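Local atomic coordinates of 3-ketosteroid-delta4-5alpha-dehydrogenase (Rhodococcus jostii, PDB entry 4AT2), a protein that catalyses the FAD-dependent introduction of the delta4 double bond into 5alpha-3-ketosteroids, a step in bacterial steroid catabolism. Residues L303-V314 with F443-R453; L258-M269 with A283-L294. All coordinates share one frame; numbering follows the deposited sequence.

Contact 1: L303-V314 with F443-R453; sequences LAHMDATEVAFV and FTLGFTLGGLR. With ASD (4-androstene-3-17-dione), chain B.
Glu-310 sets its CB over one face of the Phe-447 ring, 3.6 Å from the ring centroid in a CH-pi contact. The carboxylate, its plane only 15° from that of the phenyl, lies at a level above the ring but past its CD2-CE2 rim. Glu-310 has CG anti to the backbone N (chi1 179°) and a bend at chi2, which together carry the acid beyond that side, with Glu-310 OE1 3.2 Å from Phe-447 CD2 and OE2 turned to the steroid. Water 3 donates to both Glu-310 OE1 and Leu-445 O, giving the buried acid a polar partner.

Backbone bonds join the two segments as antiparallel strands. Ala-312 N reaches Leu-445 O at 2.8 Å, Val-314 N bonds to Phe-443 O, and the Glu-310/Phe-447 pair is linked in both directions, weakly from Glu-310 N. A type I turn from His-305 to Ala-308 interrupts the pairing, which resumes where Ala-304 N meets Gly-451 O at 2.9 Å. Water 2 bridges the break, donating to Met-306 O and Ala-308 O and accepting from Gly-450 N. A side chain on Gly-450 would collide with His-305 O, and one on Gly-446 with Glu-310 O.

This is a three-stranded antiparallel sheet, with 444-452 in the middle, and one face of it lines the steroid pocket. There Ala-312 CB comes 3.6 Å from ASD C11, while the edge of the Phe-447 ring meets ASD C2.

Among apolar contacts, Val-314 CG1 packs on Leu-445 CD2 at 3.7 Å. On the other face Val-311 CG1 touches Thr-444 CB at 3.6 Å, and helix 340-350 covers both residues.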
# COMPACT_ATOMS: atom_id res chain seq x y z
N LEU A 303 -3.84 9.76 -8.89
CA LEU A 303 -2.98 9.58 -7.70
C LEU A 303 -2.02 8.45 -7.96
O LEU A 303 -2.29 7.60 -8.81
CB LEU A 303 -3.83 9.16 -6.49
CG LEU A 303 -5.00 10.03 -6.03
CD1 LEU A 303 -5.65 9.42 -4.79
CD2 LEU A 303 -4.52 11.46 -5.75
N ALA A 304 -0.93 8.40 -7.20
CA ALA A 304 -0.06 7.23 -7.23
C ALA A 304 0.55 6.98 -5.86
O ALA A 304 0.80 7.92 -5.09
CB ALA A 304 1.03 7.39 -8.28
N HIS A 305 0.75 5.69 -5.56
CA HIS A 305 1.51 5.24 -4.38
C HIS A 305 1.03 5.83 -3.09
O HIS A 305 1.83 6.22 -2.24
CB HIS A 305 3.02 5.45 -4.60
CG HIS A 305 3.51 4.85 -5.89
ND1 HIS A 305 3.52 3.52 -6.12
CD2 HIS A 305 3.96 5.46 -7.06
CE1 HIS A 305 3.97 3.28 -7.36
NE2 HIS A 305 4.24 4.47 -7.94
N MET A 306 -0.29 5.88 -2.93
CA MET A 306 -0.89 6.50 -1.76
C MET A 306 -0.56 5.79 -0.45
O MET A 306 -0.72 6.36 0.63
CB MET A 306 -2.40 6.68 -1.94
CG MET A 306 -2.73 7.71 -3.02
SD MET A 306 -2.23 9.39 -2.58
CE MET A 306 -3.45 9.82 -1.35
N ASP A 307 -0.09 4.55 -0.57
CA ASP A 307 0.32 3.76 0.59
C ASP A 307 1.77 4.00 1.01
O ASP A 307 2.18 3.49 2.05
CB ASP A 307 0.14 2.28 0.27
CG ASP A 307 0.98 1.86 -0.92
OD1 ASP A 307 0.87 2.47 -2.01
OD2 ASP A 307 1.75 0.90 -0.78
N ALA A 308 2.55 4.73 0.21
CA ALA A 308 4.00 4.86 0.47
C ALA A 308 4.27 5.75 1.68
O ALA A 308 3.69 6.83 1.81
CB ALA A 308 4.72 5.40 -0.76
N THR A 309 5.11 5.27 2.58
CA THR A 309 5.41 6.02 3.81
C THR A 309 6.88 5.95 4.20
O THR A 309 7.46 4.85 4.27
CB THR A 309 4.61 5.50 5.02
OG1 THR A 309 4.91 4.11 5.22
CG2 THR A 309 3.11 5.63 4.78
N GLU A 310 7.46 7.11 4.47
CA GLU A 310 8.74 7.19 5.16
C GLU A 310 8.52 6.65 6.58
O GLU A 310 7.45 6.88 7.16
CB GLU A 310 9.23 8.64 5.22
CG GLU A 310 10.56 8.83 5.95
CD GLU A 310 10.46 8.98 7.48
OE1 GLU A 310 9.36 9.21 8.04
OE2 GLU A 310 11.51 8.89 8.15
N VAL A 311 9.50 5.94 7.12
CA VAL A 311 9.40 5.41 8.49
C VAL A 311 10.73 5.60 9.20
O VAL A 311 11.75 5.06 8.77
CB VAL A 311 9.02 3.91 8.51
CG1 VAL A 311 8.81 3.45 9.94
CG2 VAL A 311 7.76 3.63 7.68
N ALA A 312 10.72 6.35 10.29
CA ALA A 312 11.90 6.56 11.12
C ALA A 312 11.89 5.55 12.26
O ALA A 312 10.86 4.96 12.54
CB ALA A 312 11.92 7.98 11.66
N PHE A 313 13.04 5.37 12.90
CA PHE A 313 13.22 4.37 13.95
C PHE A 313 14.02 5.08 15.02
O PHE A 313 15.19 5.40 14.81
CB PHE A 313 14.00 3.19 13.34
CG PHE A 313 14.15 2.00 14.25
CD1 PHE A 313 13.04 1.29 14.70
CD2 PHE A 313 15.43 1.53 14.59
CE1 PHE A 313 13.19 0.16 15.50
CE2 PHE A 313 15.58 0.41 15.40
CZ PHE A 313 14.46 -0.28 15.85
N VAL A 314 13.38 5.38 16.16
CA VAL A 314 13.95 6.36 17.09
C VAL A 314 14.96 5.78 18.08
O VAL A 314 14.78 5.81 19.30
CB VAL A 314 12.88 7.25 17.77
CG1 VAL A 314 12.27 8.22 16.76
CG2 VAL A 314 11.81 6.40 18.45
N PHE A 443 8.79 1.58 18.05
CA PHE A 443 9.76 2.67 17.92
C PHE A 443 9.74 3.35 16.56
O PHE A 443 10.65 4.09 16.21
CB PHE A 443 11.17 2.16 18.24
CG PHE A 443 11.61 2.44 19.65
CD1 PHE A 443 10.92 1.90 20.73
CD2 PHE A 443 12.70 3.26 19.89
CE1 PHE A 443 11.32 2.16 22.04
CE2 PHE A 443 13.10 3.53 21.19
CZ PHE A 443 12.41 2.98 22.26
N THR A 444 8.66 3.15 15.80
CA THR A 444 8.58 3.74 14.48
C THR A 444 7.53 4.84 14.41
O THR A 444 6.57 4.87 15.18
CB THR A 444 8.27 2.68 13.41
OG1 THR A 444 7.05 2.02 13.75
CG2 THR A 444 9.41 1.66 13.32
N LEU A 445 7.74 5.77 13.48
CA LEU A 445 6.74 6.79 13.16
C LEU A 445 7.07 7.29 11.78
O LEU A 445 8.20 7.13 11.32
CB LEU A 445 6.77 7.94 14.18
CG LEU A 445 7.99 8.87 14.24
CD1 LEU A 445 7.75 9.94 15.29
CD2 LEU A 445 9.28 8.10 14.55
N GLY A 446 6.11 7.87 11.07
CA GLY A 446 6.42 8.24 9.70
C GLY A 446 5.53 9.27 9.06
O GLY A 446 4.66 9.85 9.71
N PHE A 447 5.80 9.51 7.78
CA PHE A 447 5.04 10.49 7.01
C PHE A 447 4.77 9.94 5.60
O PHE A 447 5.38 8.95 5.19
CB PHE A 447 5.70 11.90 7.02
CG PHE A 447 7.08 11.97 6.41
CD1 PHE A 447 7.26 12.01 5.03
CD2 PHE A 447 8.21 12.09 7.23
CE1 PHE A 447 8.54 12.11 4.47
CE2 PHE A 447 9.48 12.19 6.68
CZ PHE A 447 9.65 12.20 5.30
N THR A 448 3.82 10.55 4.90
CA THR A 448 3.30 10.01 3.65
C THR A 448 4.11 10.49 2.45
O THR A 448 4.67 11.59 2.47
CB THR A 448 1.82 10.42 3.46
OG1 THR A 448 1.72 11.85 3.48
CG2 THR A 448 0.98 9.85 4.59
N LEU A 449 4.18 9.65 1.42
CA LEU A 449 4.98 9.91 0.21
C LEU A 449 4.12 9.89 -1.05
O LEU A 449 4.58 10.29 -2.13
CB LEU A 449 6.12 8.89 0.06
CG LEU A 449 7.08 8.78 1.26
CD1 LEU A 449 8.04 7.60 1.09
CD2 LEU A 449 7.85 10.09 1.49
N GLY A 450 2.88 9.44 -0.91
CA GLY A 450 1.97 9.33 -2.05
C GLY A 450 1.25 10.62 -2.33
O GLY A 450 1.12 11.48 -1.46
N GLY A 451 0.75 10.78 -3.55
CA GLY A 451 -0.04 11.97 -3.85
C GLY A 451 -0.40 12.05 -5.31
O GLY A 451 -0.48 11.03 -6.00
N LEU A 452 -0.62 13.28 -5.78
CA LEU A 452 -0.99 13.50 -7.16
C LEU A 452 0.03 12.96 -8.14
O LEU A 452 1.24 13.03 -7.90
CB LEU A 452 -1.19 15.00 -7.40
CG LEU A 452 -2.33 15.64 -6.59
CD1 LEU A 452 -2.19 17.17 -6.66
CD2 LEU A 452 -3.71 15.18 -7.06
N ARG A 453 -0.46 12.44 -9.26
CA ARG A 453 0.38 11.97 -10.34
C ARG A 453 0.74 13.17 -11.22
O ARG A 453 -0.16 13.91 -11.68
CB ARG A 453 -0.39 10.91 -11.15
CG ARG A 453 0.38 10.36 -12.34
CD ARG A 453 1.39 9.30 -11.92
NE ARG A 453 1.99 8.65 -13.09
CZ ARG A 453 1.66 7.44 -13.53
NH1 ARG A 453 0.74 6.70 -12.90
NH2 ARG A 453 2.28 6.95 -14.60
C1 ASD B . 13.25 12.15 8.24
C10 ASD B . 14.56 11.80 8.96
C11 ASD B . 13.30 11.29 11.16
C12 ASD B . 13.16 11.48 12.69
C13 ASD B . 14.52 11.40 13.38
C14 ASD B . 15.45 12.42 12.73
C15 ASD B . 16.61 12.60 13.72
C16 ASD B . 15.91 12.59 15.10
C17 ASD B . 14.60 11.88 14.79
C18 ASD B . 15.04 9.96 13.41
C19 ASD B . 14.89 10.32 8.75
C2 ASD B . 13.31 12.03 6.71
C3 ASD B . 14.59 12.61 6.14
C4 ASD B . 15.68 13.01 7.07
C5 ASD B . 15.71 12.59 8.36
C6 ASD B . 16.96 12.91 9.17
C7 ASD B . 16.64 13.23 10.63
C8 ASD B . 15.75 12.15 11.25
C9 ASD B . 14.40 12.12 10.47
O1 ASD B . 14.71 12.78 4.93
O2 ASD B . 13.72 11.70 15.62
O HOH W 1 -1.63 6.86 -11.42
O HOH W 2 1.39 8.08 1.08
O HOH W 3 9.21 10.03 10.73

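Contact 2: L258-M269 with A283-L294; sequences LATGSFAYNDKM and AAIEEHDGRSIL. With FAD (flavin-adenine dinucleotide), chain D.
His-288 lays one face of its imidazole under the backbone of Gly-261 and Ser-262, with Gly-261 CA 3.9 Å from the ring centroid in a CH-pi contact. Both ring nitrogens are engaged: NE2 donates almost straight (172°) to FAD O2A at 2.8 Å, and ND1 shares a hydrogen bond with Ser-262 OG. That hydroxyl also accepts from Ala-264 N, an ST turn that positions it, and the bonds at ND1 and NE2 together set the ring's rotation. A side chain at Gly-261 would strike His-288 NE2.

The segment 258-269 leaves the parallel sheet of the FAD-binding domain at Leu-258, and together the two segments form a wall of the dinucleotide site. Thr-260 CG2 packs against the adenine at FAD C4A.

Farther out, Tyr-265 OH donates to Ala-283 O at 2.6 Å, while Tyr-265 N bonds to His-288 O. A phenylalanine at Tyr-265 would probably leave Ala-283 O without this donor. The extended first torsion of Asn-266 (chi1 -176°) carries its ND2 out to Asp-289 O at 3.0 Å; its OD1 caps helix 267-273, accepting from Met-269 N. The Met-269 and Leu-294 side chains run past each other in opposite directions, SD to CD2 3.9 Å.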
# COMPACT_ATOMS: atom_id res chain seq x y z
N LEU A 258 0.30 23.78 -7.06
CA LEU A 258 -0.01 23.22 -5.74
C LEU A 258 1.27 22.73 -5.08
O LEU A 258 1.98 21.88 -5.62
CB LEU A 258 -1.02 22.07 -5.86
CG LEU A 258 -2.36 22.42 -6.53
CD1 LEU A 258 -3.21 21.16 -6.68
CD2 LEU A 258 -3.11 23.48 -5.75
N ALA A 259 1.56 23.29 -3.91
CA ALA A 259 2.83 23.03 -3.21
C ALA A 259 2.58 23.08 -1.70
O ALA A 259 3.42 23.55 -0.92
CB ALA A 259 3.88 24.04 -3.65
N THR A 260 1.42 22.59 -1.29
CA THR A 260 0.95 22.71 0.10
C THR A 260 1.29 21.52 1.00
O THR A 260 0.86 21.47 2.15
CB THR A 260 -0.57 22.94 0.18
OG1 THR A 260 -1.25 21.82 -0.42
CG2 THR A 260 -0.97 24.22 -0.54
N GLY A 261 2.04 20.55 0.49
CA GLY A 261 2.48 19.46 1.36
C GLY A 261 1.58 18.24 1.33
O GLY A 261 0.70 18.12 0.49
N SER A 262 1.80 17.37 2.31
CA SER A 262 1.28 15.99 2.27
C SER A 262 -0.10 15.86 2.92
O SER A 262 -0.74 16.86 3.24
CB SER A 262 2.27 15.07 2.97
OG SER A 262 2.18 15.19 4.39
N PHE A 263 -0.54 14.61 3.09
CA PHE A 263 -1.80 14.33 3.80
C PHE A 263 -1.60 13.70 5.17
O PHE A 263 -2.55 13.19 5.76
CB PHE A 263 -2.78 13.48 2.97
CG PHE A 263 -2.33 12.07 2.66
CD1 PHE A 263 -1.51 11.79 1.56
CD2 PHE A 263 -2.78 10.99 3.43
CE1 PHE A 263 -1.13 10.48 1.25
CE2 PHE A 263 -2.41 9.68 3.12
CZ PHE A 263 -1.59 9.43 2.02
N ALA A 264 -0.38 13.77 5.69
CA ALA A 264 -0.01 13.05 6.92
C ALA A 264 -0.93 13.32 8.11
O ALA A 264 -1.15 12.43 8.94
CB ALA A 264 1.43 13.35 7.30
N TYR A 265 -1.46 14.53 8.22
CA TYR A 265 -2.32 14.88 9.35
C TYR A 265 -3.82 14.79 9.08
O TYR A 265 -4.64 15.16 9.93
CB TYR A 265 -1.86 16.18 10.01
CG TYR A 265 -0.61 15.91 10.82
CD1 TYR A 265 -0.67 15.14 11.98
CD2 TYR A 265 0.65 16.37 10.40
CE1 TYR A 265 0.47 14.85 12.72
CE2 TYR A 265 1.80 16.09 11.14
CZ TYR A 265 1.70 15.33 12.29
OH TYR A 265 2.83 15.02 13.04
N ASN A 266 -4.19 14.26 7.92
CA ASN A 266 -5.58 13.98 7.62
C ASN A 266 -5.92 12.54 8.04
O ASN A 266 -5.53 11.59 7.37
CB ASN A 266 -5.83 14.23 6.12
CG ASN A 266 -7.29 14.07 5.73
OD1 ASN A 266 -7.96 13.14 6.18
ND2 ASN A 266 -7.79 14.97 4.87
N ASP A 267 -6.64 12.39 9.15
CA ASP A 267 -6.92 11.06 9.72
C ASP A 267 -7.69 10.15 8.77
O ASP A 267 -7.37 8.96 8.67
CB ASP A 267 -7.67 11.17 11.06
CG ASP A 267 -6.82 11.77 12.18
OD1 ASP A 267 -5.59 11.86 12.07
OD2 ASP A 267 -7.42 12.15 13.21
N LYS A 268 -8.70 10.71 8.09
CA LYS A 268 -9.52 9.94 7.15
C LYS A 268 -8.64 9.38 6.03
O LYS A 268 -8.74 8.20 5.68
CB LYS A 268 -10.64 10.81 6.55
CG LYS A 268 -11.37 10.20 5.35
CD LYS A 268 -12.42 11.16 4.78
CE LYS A 268 -13.13 10.59 3.56
NZ LYS A 268 -13.94 11.63 2.84
N MET A 269 -7.78 10.24 5.49
CA MET A 269 -6.89 9.84 4.41
C MET A 269 -5.84 8.84 4.86
O MET A 269 -5.50 7.94 4.10
CB MET A 269 -6.24 11.06 3.77
CG MET A 269 -7.22 11.88 2.94
SD MET A 269 -6.49 13.33 2.17
CE MET A 269 -5.67 12.56 0.77
N ALA A 283 5.22 13.36 10.74
CA ALA A 283 5.34 14.57 9.91
C ALA A 283 5.48 15.83 10.76
O ALA A 283 5.00 15.88 11.89
CB ALA A 283 4.18 14.71 8.93
N ALA A 284 6.14 16.84 10.20
CA ALA A 284 6.56 18.02 10.96
C ALA A 284 5.43 18.99 11.31
O ALA A 284 5.38 19.50 12.43
CB ALA A 284 7.68 18.76 10.24
N ILE A 285 4.53 19.25 10.35
CA ILE A 285 3.50 20.29 10.54
C ILE A 285 2.07 19.81 10.26
O ILE A 285 1.85 19.01 9.36
CB ILE A 285 3.83 21.59 9.75
CG1 ILE A 285 3.77 21.36 8.23
CG2 ILE A 285 5.20 22.14 10.16
CD1 ILE A 285 3.78 22.63 7.39
N GLU A 286 1.11 20.33 11.03
CA GLU A 286 -0.30 19.94 10.92
C GLU A 286 -1.03 20.52 9.71
O GLU A 286 -2.13 20.07 9.36
CB GLU A 286 -1.08 20.24 12.21
CG GLU A 286 -1.29 21.71 12.55
CD GLU A 286 -2.15 21.93 13.80
OE1 GLU A 286 -2.11 21.09 14.72
OE2 GLU A 286 -2.86 22.96 13.85
N GLU A 287 -0.42 21.50 9.04
CA GLU A 287 -0.97 22.04 7.81
C GLU A 287 -0.92 21.03 6.65
O GLU A 287 -1.47 21.28 5.58
CB GLU A 287 -0.27 23.35 7.43
CG GLU A 287 -0.62 24.53 8.34
CD GLU A 287 0.08 24.50 9.69
OE1 GLU A 287 1.08 23.76 9.85
OE2 GLU A 287 -0.37 25.22 10.60
N HIS A 288 -0.27 19.89 6.88
CA HIS A 288 -0.25 18.80 5.89
C HIS A 288 -1.52 18.01 6.01
O HIS A 288 -1.54 16.93 6.60
CB HIS A 288 0.97 17.90 6.11
CG HIS A 288 2.27 18.44 5.53
ND1 HIS A 288 3.24 17.64 5.07
CD2 HIS A 288 2.73 19.76 5.35
CE1 HIS A 288 4.27 18.39 4.62
NE2 HIS A 288 3.96 19.68 4.80
N ASP A 289 -2.61 18.55 5.46
CA ASP A 289 -3.94 17.94 5.65
C ASP A 289 -4.56 17.40 4.36
O ASP A 289 -5.75 17.07 4.33
CB ASP A 289 -4.89 18.93 6.33
CG ASP A 289 -5.15 20.17 5.49
OD1 ASP A 289 -4.73 20.20 4.32
OD2 ASP A 289 -5.78 21.11 6.02
N GLY A 290 -3.76 17.34 3.31
CA GLY A 290 -4.17 16.71 2.05
C GLY A 290 -5.10 17.53 1.17
O GLY A 290 -5.53 17.06 0.12
N ARG A 291 -5.40 18.76 1.60
CA ARG A 291 -6.39 19.58 0.88
C ARG A 291 -6.10 19.72 -0.62
O ARG A 291 -7.04 19.61 -1.43
CB ARG A 291 -6.56 20.96 1.53
CG ARG A 291 -7.70 21.81 0.95
CD ARG A 291 -9.06 21.41 1.50
NE ARG A 291 -10.15 22.23 0.95
CZ ARG A 291 -11.39 22.25 1.43
NH1 ARG A 291 -11.71 21.49 2.48
NH2 ARG A 291 -12.32 23.00 0.85
N SER A 292 -4.83 19.97 -0.98
CA SER A 292 -4.50 20.14 -2.40
C SER A 292 -4.66 18.86 -3.20
O SER A 292 -5.01 18.92 -4.38
CB SER A 292 -3.11 20.73 -2.60
OG SER A 292 -2.11 19.90 -2.07
N ILE A 293 -4.41 17.71 -2.58
CA ILE A 293 -4.67 16.43 -3.24
C ILE A 293 -6.16 16.32 -3.54
O ILE A 293 -6.55 16.01 -4.66
CB ILE A 293 -4.17 15.22 -2.39
CG1 ILE A 293 -2.63 15.25 -2.31
CG2 ILE A 293 -4.65 13.93 -3.03
CD1 ILE A 293 -2.01 14.36 -1.25
N LEU A 294 -6.99 16.60 -2.54
CA LEU A 294 -8.44 16.49 -2.69
C LEU A 294 -8.99 17.49 -3.71
O LEU A 294 -9.87 17.14 -4.52
CB LEU A 294 -9.14 16.65 -1.34
CG LEU A 294 -8.78 15.62 -0.24
CD1 LEU A 294 -9.48 15.99 1.07
CD2 LEU A 294 -9.09 14.18 -0.65
PA FAD D . 6.33 22.21 3.11
O1A FAD D . 7.77 22.53 3.12
O2A FAD D . 5.69 21.79 4.37
O5B FAD D . 5.55 23.47 2.53
C5B FAD D . 4.13 23.44 2.34
C4B FAD D . 3.55 24.82 2.71
O4B FAD D . 2.16 24.75 2.34
C3B FAD D . 3.61 25.03 4.23
O3B FAD D . 4.24 26.30 4.51
C2B FAD D . 2.14 24.99 4.66
O2B FAD D . 1.91 25.90 5.77
C1B FAD D . 1.43 25.47 3.39
N9A FAD D . 0.01 25.04 3.30
C8A FAD D . -0.56 23.92 3.74
N7A FAD D . -1.85 23.95 3.42
C5A FAD D . -2.09 25.10 2.76
C6A FAD D . -3.20 25.66 2.22
N6A FAD D . -4.36 25.01 2.28
N1A FAD D . -3.16 26.86 1.61
C2A FAD D . -1.96 27.56 1.51
N3A FAD D . -0.83 26.98 2.08
C4A FAD D . -0.93 25.77 2.69
N1 FAD D . 13.07 15.40 3.85
C2 FAD D . 14.27 15.46 3.16
O2 FAD D . 14.27 15.26 1.95
N3 FAD D . 15.46 15.76 3.83
C4 FAD D . 15.45 15.95 5.22
O4 FAD D . 16.53 16.19 5.78
C4X FAD D . 14.24 15.87 5.92
N5 FAD D . 14.21 16.03 7.26
C5X FAD D . 13.08 15.73 7.93
C6 FAD D . 13.09 15.64 9.33
C7 FAD D . 11.92 15.34 10.04
C7M FAD D . 12.00 15.26 11.44
C8 FAD D . 10.72 15.12 9.34
C8M FAD D . 9.50 14.82 9.99
C9 FAD D . 10.71 15.22 7.95
C9A FAD D . 11.89 15.50 7.24
N10 FAD D . 11.89 15.57 5.88
C10 FAD D . 13.06 15.60 5.23
C1' FAD D . 10.64 15.69 5.08
C2' FAD D . 10.51 17.12 4.53
O2' FAD D . 10.65 18.00 5.65
C3' FAD D . 9.15 17.34 3.87
O3' FAD D . 8.68 16.15 3.20
C4' FAD D . 9.24 18.50 2.86
O4' FAD D . 9.71 19.66 3.56
C5' FAD D . 7.87 18.79 2.25
O5' FAD D . 8.03 19.83 1.26
P FAD D . 6.73 20.59 0.67
O1P FAD D . 5.81 19.63 0.05
O2P FAD D . 7.23 21.77 -0.10
O3P FAD D . 5.96 21.02 2.04
O HOH W 4 -3.07 20.75 1.12
O HOH W 5 -2.11 18.12 0.07

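Both contacts are largely buried, and they illustrate how one chain lines two neighbouring ligand sites with different chemistry. Contact 1 is antiparallel strand pairing interrupted by a turn, near the centre of the chain; one face of its sheet, with Glu-310 beside apolar residues, lines the steroid pocket. Contact 2, somewhat farther from the centre, joins turns and helix starts through side-chain and backbone polar groups, and meets the pyrophosphate and adenosine of the cofactor. The two touch directly: Thr-448 OG1 lies 3.3 Å from Ser-262 CB, and Met-306 O lies 3.5 Å from Phe-263 CZ. Helix 291-297, begun in contact 2, leads along the chain into strand 303-304 of contact 1, and both contacts reach the second subunit.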